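Local coordinates for gentamicin resistance protein (Enterococcus gallinarum, PDB 6CTZ), which probably transfers a phosphate from a guanine nucleotide to the 2''-hydroxyl of aminoglycoside antibiotics such as kanamycin, giving resistance to gentamicin, at residues L193-F198 against L231-E236; D222-Y227 against I255-L260. The protein carries 2 engineered substitutions. All blocks are in the same frame, centred on the assembly; numbering follows the deposited sequence.

Interaction 1 (L193-F198 against L231-E236); sequences LSPDHF and LEDCGE. With MG (magnesium ion), chain C; KAN (kanamycin a), chain E; GDP (guanosine-5'-diphosphate), chain B.
Pro-195 packs against Asp-233 and Cys-234 where the catalytic loop (Brenner motif) of this protein-kinase-like phosphotransferase, in which His-197 stands where many relatives have asparagine, meets the end of helix 228-234. The proline and aspartate side chains cross at about a right angle, and the ring carbon CD of Pro-195 rests 3.6 Å from CB of Asp-233. On the same ring, CG lies 3.9 Å from SG of Cys-234, a small, polarisable group suited to packing against the proline ring. SG of Cys-234 also lies, more loosely, 4.5 Å from CE2 of Phe-198. The Phe-198 ring carries CA of Pro-195 above its centre, so proline is held between an aromatic face and the helix end.

Beside this packing, Asp-233 and Ser-194 both bind kanamycin. Asp-233 has CG anti to its carbonyl carbon (chi1 -70°), and OD2 accepts from the drug's amine N2 at 2.7 Å, a pairing in which a carboxylate suits a probably cationic amine. From the loop, OG of Ser-194 accepts from amine N3 of kanamycin at 2.8 Å and gives its own proton to OD1 of Asp-196. Further along the loop, His-197 turns to the magnesium site: ND1 is hydrogen-bonded to the backbone O of Asp-192, which helps fix the ring's rotation, and Asp-214 completes the site with GDP and waters. NE2 of His-197 binds the magnesium ion at 2.2 Å.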
loop_
_atom_site.group_PDB
_atom_site.type_symbol
_atom_site.label_atom_id
_atom_site.label_comp_id
_atom_site.label_asym_id
_atom_site.label_seq_id
_atom_site.Cartn_x
_atom_site.Cartn_y
_atom_site.Cartn_z
ATOM N N LEU A 193 -1.562 2.184 -0.701
ATOM C CA LEU A 193 -2.844 2.701 -0.219
ATOM C C LEU A 193 -4.002 2.052 -0.983
ATOM O O LEU A 193 -4.681 2.662 -1.805
ATOM C CB LEU A 193 -2.861 4.222 -0.304
ATOM C CG LEU A 193 -3.999 4.923 0.435
ATOM C CD1 LEU A 193 -3.902 4.690 1.941
ATOM C CD2 LEU A 193 -3.964 6.413 0.157
ATOM N N SER A 194 -4.216 0.783 -0.677
ATOM C CA SER A 194 -5.229 -0.045 -1.300
ATOM C C SER A 194 -6.335 -0.355 -0.304
ATOM O O SER A 194 -6.119 -0.303 0.913
ATOM C CB SER A 194 -4.606 -1.354 -1.808
ATOM O OG SER A 194 -3.717 -1.919 -0.857
ATOM N N PRO A 195 -7.535 -0.705 -0.789
ATOM C CA PRO A 195 -8.698 -0.812 0.110
ATOM C C PRO A 195 -8.666 -2.023 1.031
ATOM O O PRO A 195 -9.479 -2.075 1.969
ATOM C CB PRO A 195 -9.898 -0.826 -0.853
ATOM C CG PRO A 195 -9.323 -1.276 -2.165
ATOM C CD PRO A 195 -7.951 -0.660 -2.205
ATOM N N ASP A 196 -7.741 -2.967 0.824
ATOM C CA ASP A 196 -7.491 -4.006 1.822
ATOM C C ASP A 196 -6.869 -3.442 3.099
ATOM O O ASP A 196 -6.707 -4.180 4.078
ATOM C CB ASP A 196 -6.640 -5.150 1.240
ATOM C CG ASP A 196 -5.234 -4.722 0.889
ATOM O OD1 ASP A 196 -5.031 -3.532 0.617
ATOM O OD2 ASP A 196 -4.319 -5.577 0.903
ATOM N N HIS A 197 -6.544 -2.148 3.112
ATOM C CA HIS A 197 -5.998 -1.458 4.269
ATOM C C HIS A 197 -6.947 -0.409 4.821
ATOM O O HIS A 197 -6.569 0.312 5.745
ATOM C CB HIS A 197 -4.673 -0.782 3.906
ATOM C CG HIS A 197 -3.598 -1.738 3.521
ATOM N ND1 HIS A 197 -2.634 -1.433 2.583
ATOM C CD2 HIS A 197 -3.312 -2.984 3.963
ATOM C CE1 HIS A 197 -1.802 -2.451 2.467
ATOM N NE2 HIS A 197 -2.191 -3.406 3.293
ATOM N N PHE A 198 -8.162 -0.293 4.279
ATOM C CA PHE A 198 -9.131 0.697 4.744
ATOM C C PHE A 198 -10.072 0.016 5.726
ATOM O O PHE A 198 -10.764 -0.943 5.366
ATOM C CB PHE A 198 -9.987 1.269 3.608
ATOM C CG PHE A 198 -9.222 1.931 2.486
ATOM C CD1 PHE A 198 -7.864 2.201 2.575
ATOM C CD2 PHE A 198 -9.898 2.306 1.334
ATOM C CE1 PHE A 198 -7.193 2.799 1.517
ATOM C CE2 PHE A 198 -9.231 2.901 0.269
ATOM C CZ PHE A 198 -7.879 3.151 0.370
ATOM N N LEU A 231 -7.035 3.814 -8.161
ATOM C CA LEU A 231 -7.425 3.613 -9.550
ATOM C C LEU A 231 -7.610 2.129 -9.856
ATOM O O LEU A 231 -8.628 1.722 -10.430
ATOM C CB LEU A 231 -6.391 4.247 -10.479
ATOM C CG LEU A 231 -6.733 4.199 -11.977
ATOM C CD1 LEU A 231 -8.106 4.805 -12.253
ATOM C CD2 LEU A 231 -5.666 4.897 -12.817
ATOM N N GLU A 232 -6.648 1.303 -9.450
ATOM C CA GLU A 232 -6.681 -0.115 -9.794
ATOM C C GLU A 232 -7.836 -0.832 -9.100
ATOM O O GLU A 232 -8.523 -1.661 -9.718
ATOM C CB GLU A 232 -5.333 -0.740 -9.417
ATOM C CG GLU A 232 -5.083 -2.160 -9.862
ATOM C CD GLU A 232 -3.681 -2.622 -9.487
ATOM O OE1 GLU A 232 -2.690 -1.968 -9.903
ATOM O OE2 GLU A 232 -3.573 -3.624 -8.758
ATOM N N ASP A 233 -8.076 -0.521 -7.819
ATOM C CA ASP A 233 -8.982 -1.303 -6.985
ATOM C C ASP A 233 -10.293 -0.612 -6.654
ATOM O O ASP A 233 -11.264 -1.296 -6.328
ATOM C CB ASP A 233 -8.299 -1.672 -5.665
ATOM C CG ASP A 233 -7.197 -2.671 -5.843
ATOM O OD1 ASP A 233 -7.185 -3.394 -6.864
ATOM O OD2 ASP A 233 -6.355 -2.751 -4.937
ATOM N N CYS A 234 -10.346 0.714 -6.699
ATOM C CA CYS A 234 -11.589 1.424 -6.446
ATOM C C CYS A 234 -12.223 1.994 -7.704
ATOM O O CYS A 234 -13.410 2.327 -7.677
ATOM C CB CYS A 234 -11.373 2.545 -5.417
ATOM S SG CYS A 234 -10.671 1.963 -3.855
ATOM N N GLY A 235 -11.474 2.106 -8.795
ATOM C CA GLY A 235 -12.034 2.543 -10.056
ATOM C C GLY A 235 -11.794 4.022 -10.324
ATOM O O GLY A 235 -11.535 4.822 -9.422
ATOM N N GLU A 236 -11.906 4.384 -11.606
ATOM C CA GLU A 236 -11.584 5.740 -12.038
ATOM C C GLU A 236 -12.564 6.768 -11.488
ATOM O O GLU A 236 -12.162 7.877 -11.115
ATOM C CB GLU A 236 -11.538 5.804 -13.563
ATOM C CG GLU A 236 -11.199 7.191 -14.067
ATOM C CD GLU A 236 -10.998 7.263 -15.569
ATOM O OE1 GLU A 236 -10.810 6.208 -16.219
ATOM O OE2 GLU A 236 -11.027 8.391 -16.096
HETATM MG MG MG C . -0.760 -5.036 3.603
HETATM C C1 KAN E . -2.193 -7.187 -7.467
HETATM C C2 KAN E . -2.345 -7.037 -8.982
HETATM C C3 KAN E . -3.816 -7.008 -9.341
HETATM C C4 KAN E . -4.431 -8.308 -8.847
HETATM C C5 KAN E . -4.237 -8.470 -7.342
HETATM C C6 KAN E . -4.771 -9.810 -6.846
HETATM C C7 KAN E . -1.813 -3.864 -3.357
HETATM C C8 KAN E . -0.895 -5.048 -3.647
HETATM C C9 KAN E . -1.050 -5.489 -5.106
HETATM C C10 KAN E . -2.504 -5.819 -5.449
HETATM C C11 KAN E . -3.418 -4.645 -5.090
HETATM C C12 KAN E . -3.263 -4.244 -3.628
HETATM C C13 KAN E . 1.408 -5.593 -3.098
HETATM C C14 KAN E . 2.407 -5.097 -2.065
HETATM C C15 KAN E . 3.104 -3.849 -2.615
HETATM C C16 KAN E . 3.750 -4.174 -3.956
HETATM C C17 KAN E . 2.715 -4.760 -4.897
HETATM C C18 KAN E . 3.391 -5.202 -6.185
HETATM N N1 KAN E . -4.500 -9.909 -5.423
HETATM N N2 KAN E . -4.817 -4.964 -5.354
HETATM N N3 KAN E . -1.637 -3.439 -1.969
HETATM N N4 KAN E . 4.110 -3.325 -1.699
HETATM O O5 KAN E . -2.868 -8.335 -6.942
HETATM O O6 KAN E . -1.718 -5.819 -9.391
HETATM O O7 KAN E . -3.993 -6.894 -10.757
HETATM O O8 KAN E . -5.827 -8.304 -9.152
HETATM O O9 KAN E . -2.677 -5.987 -6.858
HETATM O O10 KAN E . -0.258 -6.667 -5.328
HETATM O O11 KAN E . 0.434 -4.586 -3.369
HETATM O O12 KAN E . 2.108 -5.895 -4.302
HETATM O O13 KAN E . 1.700 -4.844 -0.848
HETATM O O14 KAN E . 4.298 -3.001 -4.581
HETATM O O15 KAN E . 2.406 -5.748 -7.069
HETATM P PB GDP B . 1.669 -6.784 4.766
HETATM O O1B GDP B . 2.645 -5.669 5.054
HETATM O O2B GDP B . 0.717 -6.435 3.641
HETATM O O3B GDP B . 2.362 -8.116 4.594
HETATM O O3A GDP B . 0.806 -6.945 6.125
HETATM P PA GDP B . -0.377 -5.998 6.698
HETATM O O1A GDP B . 0.169 -4.991 7.666
HETATM O O2A GDP B . -1.174 -5.406 5.548
HETATM O "O5'" GDP B . -1.233 -7.079 7.556
HETATM C "C5'" GDP B . -1.709 -8.250 6.906
HETATM C "C4'" GDP B . -3.216 -8.282 6.995
HETATM O "O4'" GDP B . -3.592 -8.452 8.362
HETATM C "C3'" GDP B . -3.915 -7.002 6.567
HETATM O "O3'" GDP B . -4.046 -6.889 5.146
HETATM C "C2'" GDP B . -5.253 -7.188 7.236
HETATM O "O2'" GDP B . -6.044 -8.141 6.518
HETATM C "C1'" GDP B . -4.859 -7.836 8.553
HETATM N N9 GDP B . -4.701 -6.804 9.597
HETATM C C8 GDP B . -3.554 -6.251 10.052
HETATM N N7 GDP B . -3.842 -5.343 11.021
HETATM C C5 GDP B . -5.179 -5.327 11.183
HETATM C C6 GDP B . -6.150 -4.603 12.013
HETATM O O6 GDP B . -5.771 -3.763 12.851
HETATM N N1 GDP B . -7.446 -4.907 11.842
HETATM C C2 GDP B . -7.890 -5.817 10.947
HETATM N N2 GDP B . -9.211 -6.065 10.856
HETATM N N3 GDP B . -7.058 -6.513 10.143
HETATM C C4 GDP B . -5.729 -6.299 10.243
HETATM O O HOH W 1 -2.247 -6.300 2.964
HETATM O O HOH W 2 -0.195 -4.793 1.593
#

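Interaction 2 (D222-Y227 against I255-L260); sequences DPDYDY and IRKVSL
An Asx turn opens the 3-10 segment 223-227, which leads into helix 228-234 in the C-terminal lobe of this kinase-like fold, and the contact fastens that segment to the long helix 251-276. Asp-222 makes the turn: its OD1 takes the backbone N-H of Asp-224 at 2.9 Å, from above the carboxylate plane. The other oxygen, OD2, meets Lys-257, whose NZ lies 2.7 Å away on the syn lone pair. Asp-224 supplies the second acid, its OD2 being met by the same NZ at 2.8 Å on the anti side, 16° out of the carboxylate plane. Two aspartates thus share one ammonium group in a largely buried salt-bridge network, which probably offsets much of their negative charge.

Lysine suits the place because its chain is fully extended, with CG anti to the backbone N (chi1 -177°), and so carries the charge across from the helix. Its side chain and that of Asp-222 approach from opposite directions, whereas it crosses Asp-224 at about a right angle, while Tyr-181 of helix 179-182 touches its side chain.

The next residue, Val-258, supplies the apolar part. Its branched side chain puts one methyl, CG2, 3.8 Å from CB of Tyr-227, a compact fit between closely spaced backbones. The tyrosine ring itself leads away from this helix, and its OH is hydrogen-bonded to Glu-248. The second methyl of Val-258, CG1, sits 3.7 Å from the backbone O of Tyr-227.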
loop_
_atom_site.group_PDB
_atom_site.type_symbol
_atom_site.label_atom_id
_atom_site.label_comp_id
_atom_site.label_asym_id
_atom_site.label_seq_id
_atom_site.Cartn_x
_atom_site.Cartn_y
_atom_site.Cartn_z
ATOM N N ASP A 222 6.675 10.497 -4.825
ATOM C CA ASP A 222 5.703 11.276 -5.574
ATOM C C ASP A 222 4.327 11.093 -4.943
ATOM O O ASP A 222 3.824 9.964 -4.907
ATOM C CB ASP A 222 5.685 10.771 -7.009
ATOM C CG ASP A 222 4.832 11.616 -7.929
ATOM O OD1 ASP A 222 3.946 12.371 -7.456
ATOM O OD2 ASP A 222 5.045 11.506 -9.151
ATOM N N PRO A 223 3.686 12.160 -4.449
ATOM C CA PRO A 223 2.356 11.989 -3.838
ATOM C C PRO A 223 1.331 11.386 -4.779
ATOM O O PRO A 223 0.376 10.745 -4.322
ATOM C CB PRO A 223 1.984 13.412 -3.396
ATOM C CG PRO A 223 2.810 14.312 -4.297
ATOM C CD PRO A 223 4.105 13.575 -4.469
ATOM N N ASP A 224 1.495 11.558 -6.092
ATOM C CA ASP A 224 0.549 10.944 -7.019
ATOM C C ASP A 224 0.587 9.423 -6.971
ATOM O O ASP A 224 -0.364 8.773 -7.431
ATOM C CB ASP A 224 0.814 11.433 -8.440
ATOM C CG ASP A 224 0.537 12.913 -8.609
ATOM O OD1 ASP A 224 -0.259 13.469 -7.824
ATOM O OD2 ASP A 224 1.098 13.522 -9.545
ATOM N N TYR A 225 1.667 8.831 -6.447
ATOM C CA TYR A 225 1.700 7.375 -6.345
ATOM C C TYR A 225 0.603 6.845 -5.425
ATOM O O TYR A 225 0.139 5.712 -5.607
ATOM C CB TYR A 225 3.075 6.860 -5.894
ATOM C CG TYR A 225 3.134 5.369 -6.060
ATOM C CD1 TYR A 225 3.390 4.811 -7.307
ATOM C CD2 TYR A 225 2.865 4.507 -4.991
ATOM C CE1 TYR A 225 3.405 3.441 -7.492
ATOM C CE2 TYR A 225 2.875 3.129 -5.167
ATOM C CZ TYR A 225 3.153 2.605 -6.422
ATOM O OH TYR A 225 3.158 1.245 -6.619
ATOM N N ASP A 226 0.159 7.641 -4.447
ATOM C CA ASP A 226 -0.876 7.141 -3.545
ATOM C C ASP A 226 -2.238 7.036 -4.210
ATOM O O ASP A 226 -3.193 6.609 -3.555
ATOM C CB ASP A 226 -0.943 7.960 -2.252
ATOM C CG ASP A 226 -0.060 7.394 -1.138
ATOM O OD1 ASP A 226 0.498 6.275 -1.276
ATOM O OD2 ASP A 226 0.048 8.078 -0.099
ATOM N N TYR A 227 -2.359 7.390 -5.491
ATOM C CA TYR A 227 -3.579 7.100 -6.225
ATOM C C TYR A 227 -3.574 5.736 -6.911
ATOM O O TYR A 227 -4.622 5.335 -7.424
ATOM C CB TYR A 227 -3.819 8.166 -7.297
ATOM C CG TYR A 227 -4.165 9.542 -6.777
ATOM C CD1 TYR A 227 -5.379 9.785 -6.138
ATOM C CD2 TYR A 227 -3.302 10.617 -6.977
ATOM C CE1 TYR A 227 -5.713 11.039 -5.689
ATOM C CE2 TYR A 227 -3.633 11.892 -6.531
ATOM C CZ TYR A 227 -4.837 12.091 -5.884
ATOM O OH TYR A 227 -5.208 13.337 -5.442
ATOM N N ILE A 255 -4.877 11.362 -14.345
ATOM C CA ILE A 255 -5.333 9.979 -14.469
ATOM C C ILE A 255 -4.424 9.197 -15.408
ATOM O O ILE A 255 -4.100 8.031 -15.155
ATOM C CB ILE A 255 -6.811 9.921 -14.900
ATOM C CG1 ILE A 255 -7.729 10.286 -13.733
ATOM C CG2 ILE A 255 -7.165 8.558 -15.498
ATOM C CD1 ILE A 255 -7.817 9.213 -12.634
ATOM N N ARG A 256 -3.995 9.822 -16.511
ATOM C CA ARG A 256 -3.035 9.163 -17.392
ATOM C C ARG A 256 -1.756 8.811 -16.638
ATOM O O ARG A 256 -1.260 7.680 -16.725
ATOM C CB ARG A 256 -2.732 10.034 -18.611
ATOM C CG ARG A 256 -1.621 9.453 -19.477
ATOM C CD ARG A 256 -1.962 8.073 -20.034
ATOM N NE ARG A 256 -3.205 8.073 -20.804
ATOM C CZ ARG A 256 -3.292 8.361 -22.097
ATOM N NH1 ARG A 256 -2.205 8.672 -22.795
ATOM N NH2 ARG A 256 -4.476 8.331 -22.689
ATOM N N LYS A 257 -1.220 9.764 -15.872
ATOM C CA LYS A 257 -0.025 9.490 -15.080
ATOM C C LYS A 257 -0.240 8.311 -14.136
ATOM O O LYS A 257 0.590 7.397 -14.063
ATOM C CB LYS A 257 0.346 10.729 -14.275
ATOM C CG LYS A 257 1.621 10.567 -13.476
ATOM C CD LYS A 257 1.923 11.795 -12.644
ATOM C CE LYS A 257 3.117 11.566 -11.740
ATOM N NZ LYS A 257 3.420 12.758 -10.902
ATOM N N VAL A 258 -1.352 8.323 -13.396
ATOM C CA VAL A 258 -1.598 7.230 -12.460
ATOM C C VAL A 258 -1.803 5.915 -13.210
ATOM O O VAL A 258 -1.384 4.852 -12.738
ATOM C CB VAL A 258 -2.773 7.573 -11.526
ATOM C CG1 VAL A 258 -3.030 6.422 -10.552
ATOM C CG2 VAL A 258 -2.466 8.820 -10.741
ATOM N N SER A 259 -2.417 5.963 -14.398
ATOM C CA SER A 259 -2.607 4.739 -15.164
ATOM C C SER A 259 -1.272 4.151 -15.597
ATOM O O SER A 259 -1.143 2.927 -15.715
ATOM C CB SER A 259 -3.517 5.002 -16.368
ATOM O OG SER A 259 -2.806 5.590 -17.445
ATOM N N LEU A 260 -0.270 5.004 -15.847
ATOM C CA LEU A 260 1.075 4.505 -16.115
ATOM C C LEU A 260 1.629 3.772 -14.893
ATOM O O LEU A 260 2.179 2.673 -15.014
ATOM C CB LEU A 260 1.989 5.650 -16.553
ATOM C CG LEU A 260 1.661 6.214 -17.946
ATOM C CD1 LEU A 260 2.261 7.614 -18.126
ATOM C CD2 LEU A 260 2.121 5.291 -19.062
#

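How the interactions relate
From the N terminus, the chain first passes through 193-198, after strand 187-189, and then, beyond strand 209-212, through 222-227. Interaction 1 closes its loop at 231-236, with 32 residues between its segments; interaction 2 closes later, at 255-260, across 27 residues that are mostly helix. Because 222-227 lies inside the first loop and 255-260 beyond it, the two closures cross and do not nest. Their centres are 13 Å apart and they touch: CD2 of Leu-231 packs 3.8 Å from CG1 of Val-258, and Leu-193 reaches the backbone of Asp-226. Together they tie the nucleotide- and drug-binding loop, helix 228-234 and helix 251-276 into one lobe.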